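Long-range contacts in GDSL-like protein (PDB 7BXD), which probably hydrolyses acyl ester bonds, as a member of the GDSL-like lipase/acylhydrolase family with the SGNH-hydrolase fold: residues W40-C45 and G71-R76; C32-S37 and D85-R90; C153-K158 and D217-S222; S75-K80 and V107-R112. One frame throughout, in Å; residues are numbered along the deposited sequence. Where two conformers were deposited one is given.

Interaction 1 (W40-C45 and G71-R76); sequences WGDNGC and GIKGSR
Lys73 holds its ammonium nitrogen above the indole of Trp40, and this cation-pi contact joins two loops of the SGNH-hydrolase fold, one leaving helix 37-40 and the other following strand 66-71. NZ sits 3.0 Å from the centroid of the Trp40 six-membered ring and only 4° off its normal. CE of Lys73 adds a CH-pi contact on the same face. The lysine reaches this place because its chain is bent twice, at chi3 (-64°) and chi4 (-72°), which curls the tip over the benzene half of the indole. The edge of the ring meets a different group: Trp40 CD1 is 3.2 Å from Gly71 O, near the indole plane. Gly71 itself has no room for a CB, which would run into Trp40 N. Replacing Trp40 with an alanine would probably leave the Lys73 ammonium without its aromatic partner and its bent chain freer to swing away. Lys73 stands in a type II turn, Ile72 to Ser75, with the positive-phi Gly74 after it. Asp42 crosses the lysine at about a right angle, its OD2 3.5 Å from Lys73 CD, but OD2 stays 5.8 Å from NZ, too far for a salt bridge. The other carboxylate oxygen closes an Asx turn: Asp42 OD1 takes the N-H of Gly44 at 2.8 Å, from above the carboxylate plane.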
loop_
_atom_site.group_PDB
_atom_site.type_symbol
_atom_site.label_atom_id
_atom_site.label_comp_id
_atom_site.label_asym_id
_atom_site.label_seq_id
_atom_site.Cartn_x
_atom_site.Cartn_y
_atom_site.Cartn_z
ATOM N N TRP A 40 -6.427 -1.130 -5.930
ATOM C CA TRP A 40 -7.499 -1.577 -6.824
ATOM C C TRP A 40 -8.161 -0.394 -7.520
ATOM O O TRP A 40 -8.507 -0.476 -8.711
ATOM C CB TRP A 40 -8.548 -2.356 -6.034
ATOM C CG TRP A 40 -9.603 -2.961 -6.939
ATOM C CD1 TRP A 40 -9.488 -4.114 -7.661
ATOM C CD2 TRP A 40 -10.915 -2.429 -7.228
ATOM N NE1 TRP A 40 -10.640 -4.334 -8.385
ATOM C CE2 TRP A 40 -11.532 -3.315 -8.139
ATOM C CE3 TRP A 40 -11.618 -1.306 -6.790
ATOM C CZ2 TRP A 40 -12.818 -3.092 -8.643
ATOM C CZ3 TRP A 40 -12.907 -1.088 -7.265
ATOM C CH2 TRP A 40 -13.485 -1.972 -8.203
ATOM N N GLY A 41 -8.357 0.712 -6.783
ATOM C CA GLY A 41 -9.007 1.901 -7.316
ATOM C C GLY A 41 -10.385 2.193 -6.765
ATOM O O GLY A 41 -11.212 2.754 -7.479
ATOM N N ASP A 42 -10.639 1.853 -5.491
ATOM C CA ASP A 42 -11.938 2.147 -4.887
ATOM C C ASP A 42 -12.095 3.651 -4.767
ATOM O O ASP A 42 -11.197 4.345 -4.278
ATOM C CB ASP A 42 -11.962 1.467 -3.513
ATOM C CG ASP A 42 -13.316 1.481 -2.822
ATOM O OD1 ASP A 42 -14.181 2.322 -3.119
ATOM O OD2 ASP A 42 -13.478 0.612 -1.928
ATOM N N ASN A 43 -13.249 4.159 -5.219
ATOM C CA ASN A 43 -13.555 5.584 -5.189
ATOM C C ASN A 43 -14.323 5.999 -3.951
ATOM O O ASN A 43 -14.721 7.154 -3.839
ATOM C CB ASN A 43 -14.352 5.979 -6.438
ATOM C CG ASN A 43 -15.698 5.262 -6.542
ATOM O OD1 ASN A 43 -16.091 4.495 -5.657
ATOM N ND2 ASN A 43 -16.387 5.473 -7.661
ATOM N N GLY A 44 -14.534 5.097 -3.001
ATOM C CA GLY A 44 -15.162 5.414 -1.740
ATOM C C GLY A 44 -16.368 4.552 -1.511
ATOM O O GLY A 44 -16.734 4.299 -0.356
ATOM N N CYS A 45 -16.971 4.070 -2.591
ATOM C CA CYS A 45 -18.240 3.387 -2.566
ATOM C C CYS A 45 -18.100 1.898 -2.936
ATOM O O CYS A 45 -19.115 1.213 -3.083
ATOM C CB CYS A 45 -19.240 4.129 -3.501
ATOM S SG CYS A 45 -19.450 6.003 -3.345
ATOM N N GLY A 71 -4.223 -5.016 -6.881
ATOM C CA GLY A 71 -4.897 -4.505 -5.710
ATOM C C GLY A 71 -6.187 -5.269 -5.464
ATOM O O GLY A 71 -6.916 -5.593 -6.412
ATOM N N ILE A 72 -6.496 -5.524 -4.183
ATOM C CA ILE A 72 -7.723 -6.200 -3.749
ATOM C C ILE A 72 -8.328 -5.419 -2.585
ATOM O O ILE A 72 -7.663 -5.178 -1.561
ATOM C CB ILE A 72 -7.461 -7.672 -3.357
ATOM C CG1 ILE A 72 -7.109 -8.493 -4.599
ATOM C CG2 ILE A 72 -8.628 -8.288 -2.568
ATOM C CD1 ILE A 72 -8.272 -8.695 -5.610
ATOM N N LYS A 73 -9.595 -5.016 -2.752
ATOM C CA LYS A 73 -10.317 -4.324 -1.689
ATOM C C LYS A 73 -10.398 -5.162 -0.415
ATOM O O LYS A 73 -10.651 -6.366 -0.460
ATOM C CB LYS A 73 -11.718 -3.961 -2.154
ATOM C CG LYS A 73 -11.727 -2.852 -3.211
ATOM C CD LYS A 73 -13.159 -2.482 -3.613
ATOM C CE LYS A 73 -13.815 -3.648 -4.257
ATOM N NZ LYS A 73 -13.333 -3.950 -5.572
ATOM N N GLY A 74 -10.218 -4.505 0.737
ATOM C CA GLY A 74 -10.351 -5.159 2.027
ATOM C C GLY A 74 -9.120 -5.892 2.504
ATOM O O GLY A 74 -9.109 -6.362 3.649
ATOM N N SER A 75 -8.062 -5.988 1.695
ATOM C CA SER A 75 -6.939 -6.859 2.024
ATOM C C SER A 75 -6.029 -6.246 3.097
ATOM O O SER A 75 -5.598 -5.087 2.989
ATOM C CB SER A 75 -6.144 -7.132 0.738
ATOM O OG SER A 75 -5.044 -8.010 0.982
ATOM N N ARG A 76 -5.727 -7.053 4.114
ATOM C CA ARG A 76 -4.713 -6.747 5.123
ATOM C C ARG A 76 -3.397 -7.337 4.656
ATOM O O ARG A 76 -3.374 -8.381 4.002
ATOM C CB ARG A 76 -5.058 -7.412 6.476
ATOM C CG ARG A 76 -6.316 -6.897 7.194
ATOM C CD ARG A 76 -7.572 -7.360 6.494
ATOM N NE ARG A 76 -8.806 -7.194 7.271
ATOM C CZ ARG A 76 -9.322 -8.141 8.062
ATOM N NH1 ARG A 76 -8.674 -9.284 8.271
ATOM N NH2 ARG A 76 -10.506 -7.961 8.663
#

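Interaction 2 (C32-S37 and D85-R90); sequences CCFGDS and DSFVER
The guanidinium of Arg90 touches two phenylalanines in different ways and still binds backbone: one of its faces lies against CE1 of Phe34, while its NH2 edge stands over the rim of the Phe87 ring. The same NH2 donates to Gly35 O at 2.9 Å, a bent bond (141° at the hydrogen) that comes in from above the carbonyl plane. A kink at chi3 (-73°) turns the head of the chain back toward its own segment, where NE donates to Asp85 O at 3.2 Å. With NH1 bonded to Phe70 O and NH2 also to Ser75 OG, every guanidinium nitrogen is used, which should hold the group firmly in its plane. The two rings form an edge-to-face pair, the edge of Phe87 toward the face of Phe34, with centroids 4.9 Å apart and planes at 51°. Phe34 also pushes its CZ to 3.3 Å from Phe87 O, and in return Phe87 CZ comes to 3.5 Å from Gly35 C. The short helix 87-90 opens with a capping box: Ser86 OG accepts from Glu89 N at 3.0 Å, and Glu89 OE1 takes both Ser86 N and Ser86 OG, from opposite faces of its carboxylate. Thus the end of strand 30-35, which leads into the GDS motif of the family, is packed against this helix. Strand 30-35 itself runs between strands 66-71 and 100-104, and Phe87 reaches on to Val103 of the latter and to Leu134 of helix 127-141.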
loop_
_atom_site.group_PDB
_atom_site.type_symbol
_atom_site.label_atom_id
_atom_site.label_comp_id
_atom_site.label_asym_id
_atom_site.label_seq_id
_atom_site.Cartn_x
_atom_site.Cartn_y
_atom_site.Cartn_z
ATOM N N CYS A 32 4.887 -4.259 -10.921
ATOM C CA CYS A 32 3.777 -4.980 -10.306
ATOM C C CYS A 32 3.360 -4.265 -9.021
ATOM O O CYS A 32 4.142 -4.192 -8.068
ATOM C CB CYS A 32 4.212 -6.416 -10.022
ATOM S SG CYS A 32 2.925 -7.395 -9.251
ATOM N N CYS A 33 2.132 -3.707 -9.012
ATOM C CA CYS A 33 1.616 -2.916 -7.892
ATOM C C CYS A 33 0.701 -3.804 -7.048
ATOM O O CYS A 33 -0.431 -4.123 -7.462
ATOM C CB CYS A 33 0.889 -1.677 -8.431
ATOM S SG CYS A 33 1.992 -0.632 -9.419
ATOM N N PHE A 34 1.184 -4.197 -5.869
ATOM C CA PHE A 34 0.518 -5.141 -4.987
ATOM C C PHE A 34 -0.061 -4.310 -3.834
ATOM O O PHE A 34 0.697 -3.646 -3.105
ATOM C CB PHE A 34 1.592 -6.114 -4.513
ATOM C CG PHE A 34 1.109 -7.315 -3.739
ATOM C CD1 PHE A 34 -0.125 -7.911 -3.985
ATOM C CD2 PHE A 34 1.963 -7.903 -2.791
ATOM C CE1 PHE A 34 -0.505 -9.071 -3.308
ATOM C CE2 PHE A 34 1.592 -9.074 -2.116
ATOM C CZ PHE A 34 0.361 -9.665 -2.376
ATOM N N GLY A 35 -1.389 -4.288 -3.714
ATOM C CA GLY A 35 -2.000 -3.382 -2.767
ATOM C C GLY A 35 -3.406 -3.774 -2.356
ATOM O O GLY A 35 -3.874 -4.896 -2.611
ATOM N N ASP A 36 -4.076 -2.829 -1.697
ATOM C CA ASP A 36 -5.433 -3.014 -1.152
ATOM C C ASP A 36 -6.420 -2.183 -1.987
ATOM O O ASP A 36 -6.212 -2.022 -3.205
ATOM C CB ASP A 36 -5.421 -2.762 0.364
ATOM C CG ASP A 36 -5.001 -1.341 0.744
ATOM O OD1 ASP A 36 -5.140 -0.412 -0.098
ATOM O OD2 ASP A 36 -4.513 -1.164 1.880
ATOM N N SER A 37 -7.484 -1.684 -1.365
ATOM C CA SER A 37 -8.440 -0.835 -2.082
ATOM C C SER A 37 -7.767 0.362 -2.737
ATOM O O SER A 37 -8.263 0.873 -3.760
ATOM C CB SER A 37 -9.509 -0.277 -1.140
ATOM O OG SER A 37 -10.056 -1.264 -0.290
ATOM N N ASP A 85 -7.747 -13.340 2.065
ATOM C CA ASP A 85 -7.176 -12.561 0.968
ATOM C C ASP A 85 -6.103 -11.581 1.424
ATOM O O ASP A 85 -5.929 -10.535 0.807
ATOM C CB ASP A 85 -8.283 -11.820 0.213
ATOM C CG ASP A 85 -9.011 -10.803 1.076
ATOM O OD1 ASP A 85 -8.774 -10.717 2.302
ATOM O OD2 ASP A 85 -9.837 -10.059 0.489
ATOM N N SER A 86 -5.354 -11.941 2.459
ATOM C CA SER A 86 -4.252 -11.082 2.900
ATOM C C SER A 86 -3.165 -10.996 1.825
ATOM O O SER A 86 -3.097 -11.822 0.891
ATOM C CB SER A 86 -3.603 -11.625 4.163
ATOM O OG SER A 86 -2.954 -12.873 3.945
ATOM N N PHE A 87 -2.295 -9.979 1.957
ATOM C CA PHE A 87 -1.166 -9.919 1.031
ATOM C C PHE A 87 -0.353 -11.209 1.133
ATOM O O PHE A 87 0.119 -11.742 0.130
ATOM C CB PHE A 87 -0.247 -8.722 1.304
ATOM C CG PHE A 87 -0.793 -7.345 0.971
ATOM C CD1 PHE A 87 -2.071 -6.896 1.376
ATOM C CD2 PHE A 87 0.028 -6.441 0.289
ATOM C CE1 PHE A 87 -2.483 -5.565 1.116
ATOM C CE2 PHE A 87 -0.392 -5.127 0.038
ATOM C CZ PHE A 87 -1.618 -4.694 0.456
ATOM N N VAL A 88 -0.136 -11.700 2.358
ATOM C CA VAL A 88 0.620 -12.937 2.537
ATOM C C VAL A 88 -0.030 -14.068 1.740
ATOM O O VAL A 88 0.659 -14.829 1.057
ATOM C CB VAL A 88 0.717 -13.282 4.036
ATOM C CG1 VAL A 88 1.205 -14.725 4.250
ATOM C CG2 VAL A 88 1.627 -12.275 4.758
ATOM N N GLU A 89 -1.366 -14.203 1.839
ATOM C CA GLU A 89 -2.066 -15.286 1.160
ATOM C C GLU A 89 -2.100 -15.101 -0.353
ATOM O O GLU A 89 -2.119 -16.093 -1.102
ATOM C CB GLU A 89 -3.468 -15.434 1.730
ATOM C CG GLU A 89 -3.502 -16.067 3.114
ATOM C CD GLU A 89 -4.757 -15.734 3.909
ATOM O OE1 GLU A 89 -5.073 -14.533 4.089
ATOM O OE2 GLU A 89 -5.420 -16.688 4.416
ATOM N N ARG A 90 -2.152 -13.841 -0.827
ATOM C CA ARG A 90 -2.276 -13.558 -2.255
ATOM C C ARG A 90 -0.946 -13.622 -2.996
ATOM O O ARG A 90 -0.948 -13.689 -4.234
ATOM C CB ARG A 90 -2.884 -12.163 -2.486
ATOM C CG ARG A 90 -4.380 -12.095 -2.127
ATOM C CD ARG A 90 -4.985 -10.835 -2.749
ATOM N NE ARG A 90 -4.504 -9.696 -1.988
ATOM C CZ ARG A 90 -3.994 -8.535 -2.451
ATOM N NH1 ARG A 90 -3.808 -8.261 -3.748
ATOM N NH2 ARG A 90 -3.675 -7.628 -1.554
#

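Interaction 3 (C153-K158 and D217-S222); sequences CKTSGK and DGLHYS
Thr155 and Ser156 both hold the carbonyl of Gly218, the glycine of the DGLH sequence, this protein's version of the DxxH block of SGNH hydrolases. The threonine hydroxyl is turned anti to its own nitrogen (chi1 176°), which lets OG1 donate to Gly218 O at 2.7 Å from above the carbonyl plane while accepting from Gly157 N in an ST turn. Ser156 N reaches the same oxygen at 2.9 Å, in the carbonyl plane. Gly218 has no CB, and one would collide with Ser156 OG; its absence lets the two chains meet this closely. Further along, Lys158 stretches out fully beyond CG and brings NZ to 2.8 Å from Asp217 OD2, a salt bridge on the anti lone pair. The syn lone pair of OD2 is kept for His220 ND1, at 2.7 Å and in the imidazole plane. Asp217 OD1 in turn accepts from His220 N and Leu219 N, so four donors fix the rotation of the carboxylate; in relatives the Asp and His of this motif serve the nucleophilic serine, and here His220 lies against Ser37. Leu219 lays CG over one face of the imidazole and packs CD1 on Thr155 CB. Tyr221 OH lies 3.2 Å from Cys153 CB and donates to a water that bonds on to Lys154 O and Leu219 O. The 153-158 loop follows strand 146-150, and the 217-222 loop runs from helix 208-213 into helix 223-240, which Ser222 caps, with Tyr221 touching Thr38 of helix 37-40.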
loop_
_atom_site.group_PDB
_atom_site.type_symbol
_atom_site.label_atom_id
_atom_site.label_comp_id
_atom_site.label_asym_id
_atom_site.label_seq_id
_atom_site.Cartn_x
_atom_site.Cartn_y
_atom_site.Cartn_z
ATOM N N CYS A 153 -1.343 5.380 3.278
ATOM C CA CYS A 153 -1.757 6.771 3.410
ATOM C C CYS A 153 -2.606 6.984 4.663
ATOM O O CYS A 153 -3.269 6.071 5.175
ATOM C CB CYS A 153 -2.555 7.211 2.178
ATOM S SG CYS A 153 -1.453 7.392 0.738
ATOM N N LYS A 154 -2.645 8.236 5.116
ATOM C CA LYS A 154 -3.534 8.610 6.210
ATOM C C LYS A 154 -5.005 8.543 5.787
ATOM O O LYS A 154 -5.362 8.585 4.599
ATOM C CB LYS A 154 -3.183 10.005 6.713
ATOM C CG LYS A 154 -1.844 10.003 7.457
ATOM C CD LYS A 154 -1.607 11.288 8.233
ATOM C CE LYS A 154 -0.358 11.268 9.136
ATOM N NZ LYS A 154 0.902 11.312 8.323
ATOM N N THR A 155 -5.855 8.467 6.807
ATOM C CA THR A 155 -7.301 8.485 6.658
ATOM C C THR A 155 -7.883 9.322 7.781
ATOM O O THR A 155 -7.389 9.314 8.917
ATOM C CB THR A 155 -7.899 7.071 6.689
ATOM O OG1 THR A 155 -9.331 7.150 6.621
ATOM C CG2 THR A 155 -7.532 6.237 7.905
ATOM N N SER A 156 -8.967 10.018 7.469
ATOM C CA SER A 156 -9.731 10.710 8.498
ATOM C C SER A 156 -10.791 9.828 9.132
ATOM O O SER A 156 -11.560 10.321 9.960
ATOM C CB SER A 156 -10.345 12.002 7.953
ATOM O OG SER A 156 -11.101 11.747 6.782
ATOM N N GLY A 157 -10.842 8.551 8.768
ATOM C CA GLY A 157 -11.740 7.588 9.363
ATOM C C GLY A 157 -13.009 7.385 8.546
ATOM O O GLY A 157 -13.417 8.218 7.727
ATOM N N LYS A 158 -13.663 6.260 8.801
ATOM C CA LYS A 158 -14.953 5.989 8.174
ATOM C C LYS A 158 -15.714 5.171 9.219
ATOM O O LYS A 158 -15.766 3.946 9.197
ATOM C CB LYS A 158 -14.782 5.271 6.836
ATOM C CG LYS A 158 -16.010 5.286 5.980
ATOM C CD LYS A 158 -15.675 4.804 4.577
ATOM C CE LYS A 158 -16.884 4.846 3.722
ATOM N NZ LYS A 158 -16.557 4.301 2.412
ATOM N N ASP A 217 -14.519 9.977 0.818
ATOM C CA ASP A 217 -14.893 9.358 2.089
ATOM C C ASP A 217 -13.773 9.449 3.122
ATOM O O ASP A 217 -13.859 8.785 4.158
ATOM C CB ASP A 217 -15.315 7.896 1.898
ATOM C CG ASP A 217 -14.180 7.018 1.472
ATOM O OD1 ASP A 217 -13.084 7.541 1.141
ATOM O OD2 ASP A 217 -14.374 5.789 1.450
ATOM N N GLY A 218 -12.729 10.245 2.871
ATOM C CA GLY A 218 -11.641 10.382 3.823
ATOM C C GLY A 218 -10.690 9.204 3.887
ATOM O O GLY A 218 -9.858 9.151 4.813
ATOM N N LEU A 219 -10.779 8.276 2.926
ATOM C CA LEU A 219 -9.996 7.042 2.976
ATOM C C LEU A 219 -9.568 6.642 1.572
ATOM O O LEU A 219 -8.376 6.424 1.305
ATOM C CB LEU A 219 -10.817 5.945 3.649
ATOM C CG LEU A 219 -10.272 4.512 3.593
ATOM C CD1 LEU A 219 -8.889 4.450 4.260
ATOM C CD2 LEU A 219 -11.249 3.561 4.282
ATOM N N HIS A 220 -10.534 6.561 0.662
ATOM C CA HIS A 220 -10.286 6.257 -0.735
ATOM C C HIS A 220 -10.080 7.541 -1.541
ATOM O O HIS A 220 -10.019 8.639 -0.985
ATOM C CB HIS A 220 -11.438 5.384 -1.239
ATOM C CG HIS A 220 -11.584 4.134 -0.431
ATOM N ND1 HIS A 220 -12.573 3.966 0.520
ATOM C CD2 HIS A 220 -10.793 3.037 -0.345
ATOM C CE1 HIS A 220 -12.416 2.795 1.113
ATOM N NE2 HIS A 220 -11.348 2.208 0.604
ATOM N N TYR A 221 -9.966 7.408 -2.857
ATOM C CA TYR A 221 -9.613 8.511 -3.733
ATOM C C TYR A 221 -10.599 8.600 -4.886
ATOM O O TYR A 221 -11.048 7.579 -5.429
ATOM C CB TYR A 221 -8.145 8.388 -4.270
ATOM C CG TYR A 221 -7.145 8.404 -3.142
ATOM C CD1 TYR A 221 -6.924 7.255 -2.365
ATOM C CD2 TYR A 221 -6.512 9.581 -2.760
ATOM C CE1 TYR A 221 -6.098 7.290 -1.239
ATOM C CE2 TYR A 221 -5.664 9.620 -1.649
ATOM C CZ TYR A 221 -5.489 8.468 -0.879
ATOM O OH TYR A 221 -4.710 8.539 0.263
ATOM N N SER A 222 -10.912 9.836 -5.274
ATOM C CA SER A 222 -11.648 10.066 -6.514
ATOM C C SER A 222 -10.725 9.833 -7.709
ATOM O O SER A 222 -9.511 9.709 -7.558
ATOM C CB SER A 222 -12.122 11.512 -6.532
ATOM O OG SER A 222 -10.959 12.349 -6.548
HETATM O O HOH W 1 -5.875 6.980 2.290
#

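Interaction 4 (S75-K80 and V107-R112); sequences SRIAIK and VNDFSR
Asp109 grips two consecutive backbone amides with one carboxylate: OD1 takes Ile77 N at 2.8 Å and OD2 takes Ala78 N at 2.9 Å, each on its syn lone pair. Its CG stands anti to the carbonyl carbon (chi1 -58°), which swings the fork to the loop. An asparagine here would probably keep one of these bonds and leave the other N-H facing an amide NH2. Two further hydrogen bonds flank the fork. Asn108 ND2 donates to Ser75 O at 2.9 Å, almost straight (176°), though it meets that carbonyl from above its plane; a water also joins Ser75 O to Asn108 N. Lys80, fully extended, sends NZ to Arg112 O at 2.8 Å, just past the end of helix 107-111. The remaining contacts are van der Waals: Arg76 CG lies on Asn108 CB, and Arg76 NH2 is 3.5 Å from Arg112 CB, each guanidinium finding its partner outside, Arg76 in a salt bridge to Asp82 and Arg112 in a hydrogen bond to Lys161 O. Asn108 belongs to the GxND motif of SGNH hydrolases, whose asparagine in relatives lines the oxyanion hole. The 75-80 loop is thus held between helix 107-111 and helix 87-90, while Ile77 extends to helices 127-141 and 176-189.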
loop_
_atom_site.group_PDB
_atom_site.type_symbol
_atom_site.label_atom_id
_atom_site.label_comp_id
_atom_site.label_asym_id
_atom_site.label_seq_id
_atom_site.Cartn_x
_atom_site.Cartn_y
_atom_site.Cartn_z
ATOM N N SER A 75 -8.062 -5.988 1.695
ATOM C CA SER A 75 -6.939 -6.859 2.024
ATOM C C SER A 75 -6.029 -6.246 3.097
ATOM O O SER A 75 -5.598 -5.087 2.989
ATOM C CB SER A 75 -6.144 -7.132 0.738
ATOM O OG SER A 75 -5.044 -8.010 0.982
ATOM N N ARG A 76 -5.727 -7.053 4.114
ATOM C CA ARG A 76 -4.713 -6.747 5.123
ATOM C C ARG A 76 -3.397 -7.337 4.656
ATOM O O ARG A 76 -3.374 -8.381 4.002
ATOM C CB ARG A 76 -5.058 -7.412 6.476
ATOM C CG ARG A 76 -6.316 -6.897 7.194
ATOM C CD ARG A 76 -7.572 -7.360 6.494
ATOM N NE ARG A 76 -8.806 -7.194 7.271
ATOM C CZ ARG A 76 -9.322 -8.141 8.062
ATOM N NH1 ARG A 76 -8.674 -9.284 8.271
ATOM N NH2 ARG A 76 -10.506 -7.961 8.663
ATOM N N ILE A 77 -2.282 -6.712 5.047
ATOM C CA ILE A 77 -0.995 -7.364 4.813
ATOM C C ILE A 77 -0.955 -8.719 5.510
ATOM O O ILE A 77 -0.565 -9.736 4.909
ATOM C CB ILE A 77 0.166 -6.443 5.221
ATOM C CG1 ILE A 77 0.258 -5.278 4.210
ATOM C CG2 ILE A 77 1.509 -7.211 5.258
ATOM C CD1 ILE A 77 1.373 -4.276 4.482
ATOM N N ALA A 78 -1.385 -8.761 6.783
ATOM C CA ALA A 78 -1.268 -9.964 7.601
ATOM C C ALA A 78 -2.471 -10.890 7.479
ATOM O O ALA A 78 -3.612 -10.461 7.216
ATOM C CB ALA A 78 -1.120 -9.603 9.068
ATOM N N ILE A 79 -2.208 -12.183 7.729
ATOM C CA ILE A 79 -3.276 -13.172 7.814
ATOM C C ILE A 79 -4.110 -12.913 9.055
ATOM O O ILE A 79 -3.572 -12.630 10.130
ATOM C CB ILE A 79 -2.698 -14.600 7.910
ATOM C CG1 ILE A 79 -1.743 -14.882 6.758
ATOM C CG2 ILE A 79 -3.839 -15.612 7.962
ATOM C CD1 ILE A 79 -1.130 -16.289 6.820
ATOM N N LYS A 80 -5.426 -13.075 8.927
ATOM C CA LYS A 80 -6.351 -13.035 10.056
ATOM C C LYS A 80 -7.504 -13.989 9.754
ATOM O O LYS A 80 -7.892 -14.147 8.595
ATOM C CB LYS A 80 -6.849 -11.597 10.327
ATOM C CG LYS A 80 -7.416 -11.398 11.733
ATOM C CD LYS A 80 -7.803 -9.961 12.012
ATOM C CE LYS A 80 -8.225 -9.814 13.474
ATOM N NZ LYS A 80 -9.165 -8.699 13.754
ATOM N N VAL A 107 -3.231 -0.068 5.873
ATOM C CA VAL A 107 -4.299 0.669 6.541
ATOM C C VAL A 107 -5.330 -0.306 7.093
ATOM O O VAL A 107 -5.961 -0.027 8.126
ATOM C CB VAL A 107 -4.919 1.784 5.660
ATOM C CG1 VAL A 107 -5.810 1.195 4.552
ATOM C CG2 VAL A 107 -5.692 2.787 6.508
ATOM N N ASN A 108 -5.549 -1.448 6.418
ATOM C CA ASN A 108 -6.524 -2.411 6.946
ATOM C C ASN A 108 -5.988 -3.171 8.155
ATOM O O ASN A 108 -6.764 -3.550 9.047
ATOM C CB ASN A 108 -7.022 -3.355 5.867
ATOM C CG ASN A 108 -7.786 -2.618 4.791
ATOM O OD1 ASN A 108 -8.567 -1.713 5.098
ATOM N ND2 ASN A 108 -7.584 -3.006 3.534
ATOM N N ASP A 109 -4.674 -3.423 8.213
ATOM C CA ASP A 109 -4.101 -4.032 9.403
ATOM C C ASP A 109 -4.351 -3.153 10.619
ATOM O O ASP A 109 -4.680 -3.657 11.708
ATOM C CB ASP A 109 -2.603 -4.275 9.195
ATOM C CG ASP A 109 -2.336 -5.161 7.996
ATOM O OD1 ASP A 109 -2.509 -4.639 6.856
ATOM O OD2 ASP A 109 -1.985 -6.351 8.204
ATOM N N PHE A 110 -4.159 -1.828 10.464
ATOM C CA PHE A 110 -4.448 -0.889 11.536
ATOM C C PHE A 110 -5.944 -0.912 11.865
ATOM O O PHE A 110 -6.342 -1.101 13.016
ATOM C CB PHE A 110 -4.012 0.506 11.077
ATOM C CG PHE A 110 -4.661 1.642 11.846
ATOM C CD1 PHE A 110 -4.483 1.771 13.231
ATOM C CD2 PHE A 110 -5.433 2.572 11.172
ATOM C CE1 PHE A 110 -5.080 2.831 13.917
ATOM C CE2 PHE A 110 -6.026 3.621 11.854
ATOM C CZ PHE A 110 -5.853 3.746 13.232
ATOM N N SER A 111 -6.801 -0.719 10.855
ATOM C CA SER A 111 -8.221 -0.517 11.125
ATOM C C SER A 111 -8.922 -1.792 11.578
ATOM O O SER A 111 -9.959 -1.704 12.250
ATOM C CB SER A 111 -8.924 0.120 9.919
ATOM O OG SER A 111 -9.073 -0.785 8.850
ATOM N N ARG A 112 -8.409 -2.968 11.212
ATOM C CA ARG A 112 -9.029 -4.236 11.578
ATOM C C ARG A 112 -8.200 -5.026 12.587
ATOM O O ARG A 112 -8.360 -6.237 12.703
ATOM C CB ARG A 112 -9.383 -5.052 10.324
ATOM C CG ARG A 112 -10.264 -4.301 9.337
ATOM C CD ARG A 112 -11.516 -3.782 10.013
ATOM N NE ARG A 112 -12.520 -3.378 9.039
ATOM C CZ ARG A 112 -13.451 -2.464 9.273
ATOM N NH1 ARG A 112 -13.492 -1.852 10.448
ATOM N NH2 ARG A 112 -14.328 -2.151 8.329
HETATM O O HOH W 2 -4.110 -2.802 3.998
#

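Interactions 1, 2 and 4 cluster, their centres 10 to 12 Å apart, and meet on the loop after strand 66-71: interactions 1 and 4 share Ser75 and Arg76, and Ser75 OG and Arg76 O probably bond to Asp85 O and Phe87 N of interaction 2. Along the chain interaction 1 is nested within interaction 2, the segments of interaction 4 alternate with those of interaction 2, and interaction 3 opens only after all three have closed. Interaction 3 lies further off, its centre about 11 Å from that of interaction 1, 15 Å from interaction 4 and 19 Å from interaction 2. The motifs at the C-terminal ends of strands 30-35, 66-71 and 100-104 and the DGLH loop thus converge at one end of the parallel sheet, consistent with an SGNH active site.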